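Local coordinates for protein polyketide synthase PksL (Bacillus subtilis, PDB 5E1V) that probably removes water from beta-hydroxyacyl intermediates carried on an acyl carrier protein during bacillaene assembly, serving as the monomeric dehydratase domain of a split trans-AT polyketide synthase module, at residues D140-C145 with Y155-G160; C161-E164 with V169-E172; D194-G199 with L253-A258. All coordinates share one frame; numbering follows the deposited sequence.

Contact 1 of 3, residues D140-C145 with Y155-G160; sequences DVYEQC and YMKAKG
M156 meets Y142 through its carbonyl, and one water bridges Y142 OH and M156 O. Y142 OH gives its proton to water 1 at 2.6 Å. The water in turn donates to M156 O, 2.8 Å away. It sits in the plane of the Y142 ring, at the hydroxyl edge.

K157 follows and lies over one face of the tyrosine ring. Its CG stands 3.9 Å from the centroid of the Y142 ring and only 10° off the normal, a CH-pi contact. The chain then bends at chi3 (103°). This bend keeps CE close to the ring, 3.6 Å from Y142 CD2. The two side chains run past each other in opposite directions. H152 of strand 150-152 also meets the Y142 ring.

A158 supplies the second grip on the hydroxyl. A158 N donates to Y142 OH at 2.9 Å, and the N-H points almost straight at the oxygen (168°). The hydroxyl thus accepts from the backbone and donates to the water, which fixes the end of a buried tyrosine. A158 CB touches the same oxygen at 3.6 Å. A158 O comes up at the ring edge, 3.4 Å from Y142 CE2.

Beyond A158 the chain enters strand 159-165. K159 pairs there with S174 and G160 with L138 through backbone bonds. Y142 thus ties helix 138-147 to the run leading into this strand. Both belong to the C-terminal half of a double hot-dog fold, the fold expected of polyketide synthase dehydratases.

Contact 2 of 3, residues C161-E164 with V169-E172; sequences CIYE and VLLE
The Y163 ring and the E172 carboxylate cross with their planes 23° apart. E172 OE1 sits at the hydroxyl edge, near the ring plane, and accepts a short bond of 2.6 Å from Y163 OH. The hydroxyl meets this oxygen nearly along its C-O line. L170 O lies oblique to the ring, 3.5 Å from Y163 CD2. E172 reaches the hydroxyl because CG is anti to the backbone N (chi1 175°) and the chain stays extended. C161 SG is also near the carboxylate, 3.4 Å from E172 OE1. With a phenylalanine in place of Y163, E172 OE1 would probably lose this donor and the carboxylate would be freer to turn.

The two strands form a beta hairpin in the hot-dog sheet, antiparallel at 159°. C161 with E172 and Y163 with L170 are hydrogen-bonded pairs. The bond from E172 N to C161 O is nearly straight. Y163 N and L170 O are 2.9 Å apart, as are L170 N and Y163 O. I162 with L171 and E164 with V169 are the non-hydrogen-bonded pairs.

Their side chains lie on the face opposite C161, Y163, L170 and E172. I162 and L171 lie side by side, with I162 CG1 3.8 Å from L171 CD2. E164 CG runs alongside V169 CG2. I162, V169 and L171 also touch helix 190-203, and from that helix H202 holds E164 OE2 by a hydrogen bond.

Contact 3 of 3, residues D194-G199 with L253-A258; sequences DGSGVG and LEFFNA
Helix 194-199 passes strand 253-256 with 9.9 Å between their axes and 128° between their directions, and S196 lies nearest L253 in the backbone. This is the helix-on-sheet packing of a hot-dog fold, with the central helix 190-203 against the sheet that wraps it. S196 faces the strand and carries the contact. Its CB lies 4.0 Å from L253 CD1 and 3.9 Å from F255 CE2, so both strand residues reach the same carbon.

L253 points at the helix. Its two methyls divide the backbone between them. L253 CD2 lies 3.8 Å from S196 O, while L253 CD1 comes within 4.1 Å of G197 N. G197 brings no side chain of its own to this spot, and the leucine approaches the helix backbone directly.

F255 offers its edge, not its face. S196 OG is buried here, but it is hydrogen-bonded to L192 O, one turn back in the helix, and to T235 OG1 on the adjoining strand. With chi1 at -65°, OG lies beside the backbone N. There it sits near the plane of the F255 ring, 3.4 Å from F255 CE2.

How the contacts relate
The contacts follow one another along the chain in the order 1, 2, 3, all in the C-terminal half of the chain. Contacts 1 and 2 share strand 159-165, and their centres are about 13 Å apart. Contact 3 lies about 9 Å from contact 2 and about 13 Å from contact 1, centre to centre. Helix 190-203 brings the three together. V198 packs on V141 and C145 of contact 1, and G195 lies against the Y142 hydroxyl. L171 CD1 of contact 2 reaches S196 O at 3.3 Å. The central helix of this hot-dog half is thus packed between helix 138-147 and two parts of its sheet.

Contact 1 of 3, residues D140-C145 with Y155-G160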
loop_
_atom_site.group_PDB
_atom_site.type_symbol
_atom_site.label_atom_id
_atom_site.label_comp_id
_atom_site.label_asym_id
_atom_site.label_seq_id
_atom_site.Cartn_x
_atom_site.Cartn_y
_atom_site.Cartn_z
ATOM N N ASP A 140 4.811 4.389 18.525
ATOM C CA ASP A 140 6.251 4.599 18.667
ATOM C C ASP A 140 6.995 4.470 17.358
ATOM O O ASP A 140 8.024 5.101 17.161
ATOM C CB ASP A 140 6.829 3.624 19.701
ATOM C CG ASP A 140 6.252 3.868 21.113
ATOM O OD1 ASP A 140 5.982 5.046 21.449
ATOM O OD2 ASP A 140 6.059 2.894 21.859
ATOM N N VAL A 141 6.457 3.665 16.445
ATOM C CA VAL A 141 7.066 3.489 15.142
ATOM C C VAL A 141 6.722 4.729 14.315
ATOM O O VAL A 141 7.586 5.264 13.651
ATOM C CB VAL A 141 6.566 2.202 14.484
ATOM C CG1 VAL A 141 7.356 1.884 13.220
ATOM C CG2 VAL A 141 6.731 1.073 15.475
ATOM N N TYR A 142 5.473 5.191 14.394
ATOM C CA TYR A 142 5.092 6.425 13.689
ATOM C C TYR A 142 5.908 7.599 14.275
ATOM O O TYR A 142 6.249 8.530 13.549
ATOM C CB TYR A 142 3.613 6.725 13.838
ATOM C CG TYR A 142 2.695 5.919 12.896
ATOM C CD1 TYR A 142 2.857 5.979 11.503
ATOM C CD2 TYR A 142 1.672 5.154 13.382
ATOM C CE1 TYR A 142 2.051 5.225 10.635
ATOM C CE2 TYR A 142 0.853 4.418 12.518
ATOM C CZ TYR A 142 1.052 4.455 11.150
ATOM O OH TYR A 142 0.198 3.736 10.339
ATOM N N GLU A 143 6.259 7.516 15.571
ATOM C CA GLU A 143 7.136 8.538 16.200
ATOM C C GLU A 143 8.465 8.603 15.476
ATOM O O GLU A 143 8.936 9.685 15.066
ATOM C CB GLU A 143 7.352 8.199 17.683
ATOM C CG GLU A 143 7.493 9.377 18.622
ATOM C CD GLU A 143 7.606 8.926 20.091
ATOM O OE1 GLU A 143 7.994 7.765 20.360
ATOM O OE2 GLU A 143 7.313 9.740 20.989
ATOM N N GLN A 144 9.065 7.438 15.228
ATOM C CA GLN A 144 10.299 7.373 14.452
ATOM C C GLN A 144 10.188 7.851 13.000
ATOM O O GLN A 144 11.105 8.507 12.466
ATOM C CB GLN A 144 10.877 5.932 14.505
ATOM C CG GLN A 144 12.226 5.694 13.793
ATOM C CD GLN A 144 13.425 6.579 14.246
ATOM O OE1 GLN A 144 14.112 7.219 13.429
ATOM N NE2 GLN A 144 13.682 6.590 15.523
ATOM N N CYS A 145 9.103 7.484 12.308
ATOM C CA CYS A 145 8.882 8.009 10.971
ATOM C C CYS A 145 8.988 9.546 10.885
ATOM O O CYS A 145 9.674 10.071 10.009
ATOM C CB CYS A 145 7.526 7.561 10.467
ATOM S SG CYS A 145 7.457 5.765 10.251
ATOM N N TYR A 155 -6.511 10.061 9.753
ATOM C CA TYR A 155 -7.003 9.029 8.808
ATOM C C TYR A 155 -5.947 8.022 8.336
ATOM O O TYR A 155 -6.255 6.801 8.184
ATOM C CB TYR A 155 -7.550 9.734 7.586
ATOM C CG TYR A 155 -8.649 9.084 6.833
ATOM C CD1 TYR A 155 -9.966 9.450 7.077
ATOM C CD2 TYR A 155 -8.397 8.113 5.834
ATOM C CE1 TYR A 155 -10.993 8.953 6.334
ATOM C CE2 TYR A 155 -9.432 7.598 5.089
ATOM C CZ TYR A 155 -10.693 7.989 5.334
ATOM O OH TYR A 155 -11.720 7.454 4.658
ATOM N N MET A 156 -4.718 8.492 8.150
ATOM C CA MET A 156 -3.572 7.695 7.602
ATOM C C MET A 156 -2.773 6.872 8.653
ATOM O O MET A 156 -1.825 6.130 8.299
ATOM C CB MET A 156 -2.608 8.619 6.834
ATOM C CG MET A 156 -3.025 8.951 5.403
ATOM S SD MET A 156 -2.208 7.875 4.164
ATOM C CE MET A 156 -2.235 6.235 4.783
ATOM N N LYS A 157 -3.086 7.048 9.952
ATOM C CA LYS A 157 -2.324 6.383 10.995
ATOM C C LYS A 157 -3.114 5.186 11.387
ATOM O O LYS A 157 -4.213 5.362 11.825
ATOM C CB LYS A 157 -2.146 7.268 12.274
ATOM C CG LYS A 157 -0.867 8.009 12.334
ATOM C CD LYS A 157 -0.717 8.843 13.602
ATOM C CE LYS A 157 0.231 8.167 14.595
ATOM N NZ LYS A 157 0.154 8.981 15.861
ATOM N N ALA A 158 -2.568 3.971 11.226
ATOM C CA ALA A 158 -3.214 2.799 11.635
ATOM C C ALA A 158 -3.034 2.775 13.209
ATOM O O ALA A 158 -2.216 3.518 13.711
ATOM C CB ALA A 158 -2.595 1.542 10.977
ATOM N N LYS A 159 -3.854 1.961 13.860
ATOM C CA LYS A 159 -3.830 1.609 15.266
ATOM C C LYS A 159 -3.370 0.185 15.439
ATOM O O LYS A 159 -3.676 -0.668 14.595
ATOM C CB LYS A 159 -5.240 1.701 15.814
ATOM C CG LYS A 159 -5.778 3.083 15.579
ATOM C CD LYS A 159 -5.299 4.055 16.640
ATOM C CE LYS A 159 -6.382 4.320 17.667
ATOM N NZ LYS A 159 -6.835 3.096 18.410
ATOM N N GLY A 160 -2.625 -0.057 16.526
ATOM C CA GLY A 160 -2.119 -1.391 16.861
ATOM C C GLY A 160 -0.659 -1.415 17.314
ATOM O O GLY A 160 -0.120 -0.407 17.757
HETATM O O HOH W 1 0.056 4.168 7.759
#

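Contact 2 of 3, residues C161-E164 with V169-E172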
loop_
_atom_site.group_PDB
_atom_site.type_symbol
_atom_site.label_atom_id
_atom_site.label_comp_id
_atom_site.label_asym_id
_atom_site.label_seq_id
_atom_site.Cartn_x
_atom_site.Cartn_y
_atom_site.Cartn_z
ATOM N N CYS A 161 -0.024 -2.572 17.133
ATOM C CA CYS A 161 1.268 -2.881 17.767
ATOM C C CYS A 161 1.955 -3.963 16.983
ATOM O O CYS A 161 1.336 -4.633 16.168
ATOM C CB CYS A 161 1.067 -3.352 19.202
ATOM S SG CYS A 161 0.070 -4.835 19.221
ATOM N N ILE A 162 3.255 -4.069 17.197
ATOM C CA ILE A 162 4.095 -4.980 16.487
ATOM C C ILE A 162 4.645 -6.044 17.468
ATOM O O ILE A 162 5.417 -5.709 18.384
ATOM C CB ILE A 162 5.269 -4.242 15.842
ATOM C CG1 ILE A 162 4.793 -3.113 14.874
ATOM C CG2 ILE A 162 6.185 -5.256 15.153
ATOM C CD1 ILE A 162 5.963 -2.355 14.269
ATOM N N TYR A 163 4.307 -7.305 17.189
ATOM C CA TYR A 163 4.830 -8.502 17.895
ATOM C C TYR A 163 6.067 -9.005 17.216
ATOM O O TYR A 163 5.971 -9.566 16.119
ATOM C CB TYR A 163 3.803 -9.615 17.887
ATOM C CG TYR A 163 2.520 -9.201 18.535
ATOM C CD1 TYR A 163 2.416 -9.125 19.922
ATOM C CD2 TYR A 163 1.403 -8.861 17.772
ATOM C CE1 TYR A 163 1.236 -8.732 20.534
ATOM C CE2 TYR A 163 0.202 -8.481 18.373
ATOM C CZ TYR A 163 0.126 -8.406 19.752
ATOM O OH TYR A 163 -1.064 -8.021 20.365
ATOM N N GLU A 164 7.211 -8.786 17.873
ATOM C CA GLU A 164 8.540 -9.118 17.359
ATOM C C GLU A 164 9.049 -10.491 17.849
ATOM O O GLU A 164 8.863 -10.860 19.026
ATOM C CB GLU A 164 9.565 -8.076 17.812
ATOM C CG GLU A 164 9.247 -6.624 17.501
ATOM C CD GLU A 164 10.231 -5.670 18.154
ATOM O OE1 GLU A 164 10.305 -5.671 19.408
ATOM O OE2 GLU A 164 10.921 -4.924 17.417
ATOM N N VAL A 169 7.935 -10.551 12.231
ATOM C CA VAL A 169 7.101 -9.640 13.002
ATOM C C VAL A 169 5.676 -9.952 12.608
ATOM O O VAL A 169 5.454 -10.439 11.472
ATOM C CB VAL A 169 7.580 -8.201 12.683
ATOM C CG1 VAL A 169 6.565 -7.414 11.859
ATOM C CG2 VAL A 169 8.071 -7.474 13.927
ATOM N N LEU A 170 4.746 -9.722 13.535
ATOM C CA LEU A 170 3.308 -9.749 13.271
ATOM C C LEU A 170 2.697 -8.404 13.632
ATOM O O LEU A 170 2.852 -7.932 14.780
ATOM C CB LEU A 170 2.574 -10.812 14.071
ATOM C CG LEU A 170 1.063 -10.901 13.733
ATOM C CD1 LEU A 170 0.863 -11.460 12.330
ATOM C CD2 LEU A 170 0.221 -11.713 14.736
ATOM N N LEU A 171 1.993 -7.789 12.666
ATOM C CA LEU A 171 1.413 -6.421 12.825
ATOM C C LEU A 171 -0.044 -6.555 13.046
ATOM O O LEU A 171 -0.728 -7.179 12.239
ATOM C CB LEU A 171 1.614 -5.562 11.535
ATOM C CG LEU A 171 2.964 -5.688 10.863
ATOM C CD1 LEU A 171 3.074 -4.794 9.622
ATOM C CD2 LEU A 171 4.033 -5.275 11.891
ATOM N N GLU A 172 -0.546 -6.000 14.156
ATOM C CA GLU A 172 -1.955 -6.054 14.508
ATOM C C GLU A 172 -2.443 -4.659 14.236
ATOM O O GLU A 172 -2.156 -3.756 15.003
ATOM C CB GLU A 172 -2.138 -6.384 16.023
ATOM C CG GLU A 172 -3.573 -6.351 16.531
ATOM C CD GLU A 172 -3.713 -6.608 18.051
ATOM O OE1 GLU A 172 -2.709 -6.664 18.794
ATOM O OE2 GLU A 172 -4.860 -6.715 18.481
#

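Contact 3 of 3, residues D194-G199 with L253-A258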
loop_
_atom_site.group_PDB
_atom_site.type_symbol
_atom_site.label_atom_id
_atom_site.label_comp_id
_atom_site.label_asym_id
_atom_site.label_seq_id
_atom_site.Cartn_x
_atom_site.Cartn_y
_atom_site.Cartn_z
ATOM N N ASP A 194 -0.549 0.746 3.935
ATOM C CA ASP A 194 0.574 1.586 4.281
ATOM C C ASP A 194 1.147 1.236 5.685
ATOM O O ASP A 194 2.370 1.167 5.897
ATOM C CB ASP A 194 0.258 3.081 4.080
ATOM C CG ASP A 194 1.434 3.944 4.341
ATOM O OD1 ASP A 194 2.365 4.006 3.465
ATOM O OD2 ASP A 194 1.464 4.494 5.473
ATOM N N GLY A 195 0.248 1.068 6.646
ATOM C CA GLY A 195 0.644 0.698 8.026
ATOM C C GLY A 195 1.466 -0.588 8.050
ATOM O O GLY A 195 2.384 -0.746 8.865
ATOM N N SER A 196 1.136 -1.513 7.155
ATOM C CA SER A 196 1.862 -2.751 7.031
ATOM C C SER A 196 3.302 -2.536 6.508
ATOM O O SER A 196 4.229 -3.224 7.013
ATOM C CB SER A 196 1.114 -3.740 6.145
ATOM O OG SER A 196 -0.157 -4.172 6.695
ATOM N N GLY A 197 3.450 -1.596 5.530
ATOM C CA GLY A 197 4.721 -1.050 5.020
ATOM C C GLY A 197 5.532 -0.405 6.129
ATOM O O GLY A 197 6.738 -0.615 6.228
ATOM N N VAL A 198 4.851 0.323 7.004
ATOM C CA VAL A 198 5.543 0.965 8.160
ATOM C C VAL A 198 6.057 -0.132 9.156
ATOM O O VAL A 198 7.209 -0.057 9.634
ATOM C CB VAL A 198 4.642 2.000 8.823
ATOM C CG1 VAL A 198 5.243 2.560 10.099
ATOM C CG2 VAL A 198 4.466 3.174 7.858
ATOM N N GLY A 199 5.244 -1.159 9.391
ATOM C CA GLY A 199 5.677 -2.319 10.178
ATOM C C GLY A 199 6.874 -3.035 9.587
ATOM O O GLY A 199 7.886 -3.268 10.274
ATOM N N LEU A 253 4.692 -8.971 2.255
ATOM C CA LEU A 253 3.659 -8.711 3.254
ATOM C C LEU A 253 2.559 -9.760 3.158
ATOM O O LEU A 253 1.983 -9.946 2.100
ATOM C CB LEU A 253 3.039 -7.267 3.053
ATOM C CG LEU A 253 3.929 -6.021 3.110
ATOM C CD1 LEU A 253 3.157 -4.686 2.849
ATOM C CD2 LEU A 253 4.798 -5.970 4.382
ATOM N N GLU A 254 2.235 -10.446 4.267
ATOM C CA GLU A 254 1.228 -11.508 4.214
ATOM C C GLU A 254 0.045 -11.065 5.040
ATOM O O GLU A 254 0.222 -10.784 6.193
ATOM C CB GLU A 254 1.813 -12.831 4.742
ATOM C CG GLU A 254 2.998 -13.276 3.927
ATOM C CD GLU A 254 3.594 -14.540 4.488
ATOM O OE1 GLU A 254 3.015 -15.639 4.213
ATOM O OE2 GLU A 254 4.584 -14.382 5.246
ATOM N N PHE A 255 -1.136 -10.989 4.458
ATOM C CA PHE A 255 -2.296 -10.510 5.157
ATOM C C PHE A 255 -3.228 -11.606 5.654
ATOM O O PHE A 255 -3.665 -12.456 4.912
ATOM C CB PHE A 255 -3.027 -9.459 4.355
ATOM C CG PHE A 255 -2.139 -8.338 3.905
ATOM C CD1 PHE A 255 -1.435 -8.441 2.687
ATOM C CD2 PHE A 255 -2.034 -7.186 4.620
ATOM C CE1 PHE A 255 -0.640 -7.407 2.239
ATOM C CE2 PHE A 255 -1.200 -6.176 4.186
ATOM C CZ PHE A 255 -0.536 -6.265 2.996
ATOM N N PHE A 256 -3.581 -11.504 6.939
ATOM C CA PHE A 256 -4.530 -12.406 7.567
ATOM C C PHE A 256 -5.736 -11.717 8.213
ATOM O O PHE A 256 -5.594 -10.644 8.825
ATOM C CB PHE A 256 -3.784 -13.178 8.677
ATOM C CG PHE A 256 -2.670 -14.023 8.178
ATOM C CD1 PHE A 256 -1.423 -13.496 7.989
ATOM C CD2 PHE A 256 -2.866 -15.358 7.919
ATOM C CE1 PHE A 256 -0.399 -14.252 7.511
ATOM C CE2 PHE A 256 -1.838 -16.141 7.465
ATOM C CZ PHE A 256 -0.593 -15.581 7.265
ATOM N N ASN A 257 -6.909 -12.353 8.128
ATOM C CA ASN A 257 -8.091 -11.821 8.817
ATOM C C ASN A 257 -8.020 -12.055 10.349
ATOM O O ASN A 257 -7.119 -12.715 10.864
ATOM C CB ASN A 257 -9.424 -12.239 8.150
ATOM C CG ASN A 257 -9.700 -13.741 8.227
ATOM O OD1 ASN A 257 -9.081 -14.443 9.037
ATOM N ND2 ASN A 257 -10.542 -14.251 7.309
ATOM N N ALA A 258 -8.956 -11.480 11.076
ATOM C CA ALA A 258 -8.909 -11.531 12.537
ATOM C C ALA A 258 -9.048 -12.987 13.034
ATOM O O ALA A 258 -8.559 -13.338 14.114
ATOM C CB ALA A 258 -10.016 -10.636 13.107
#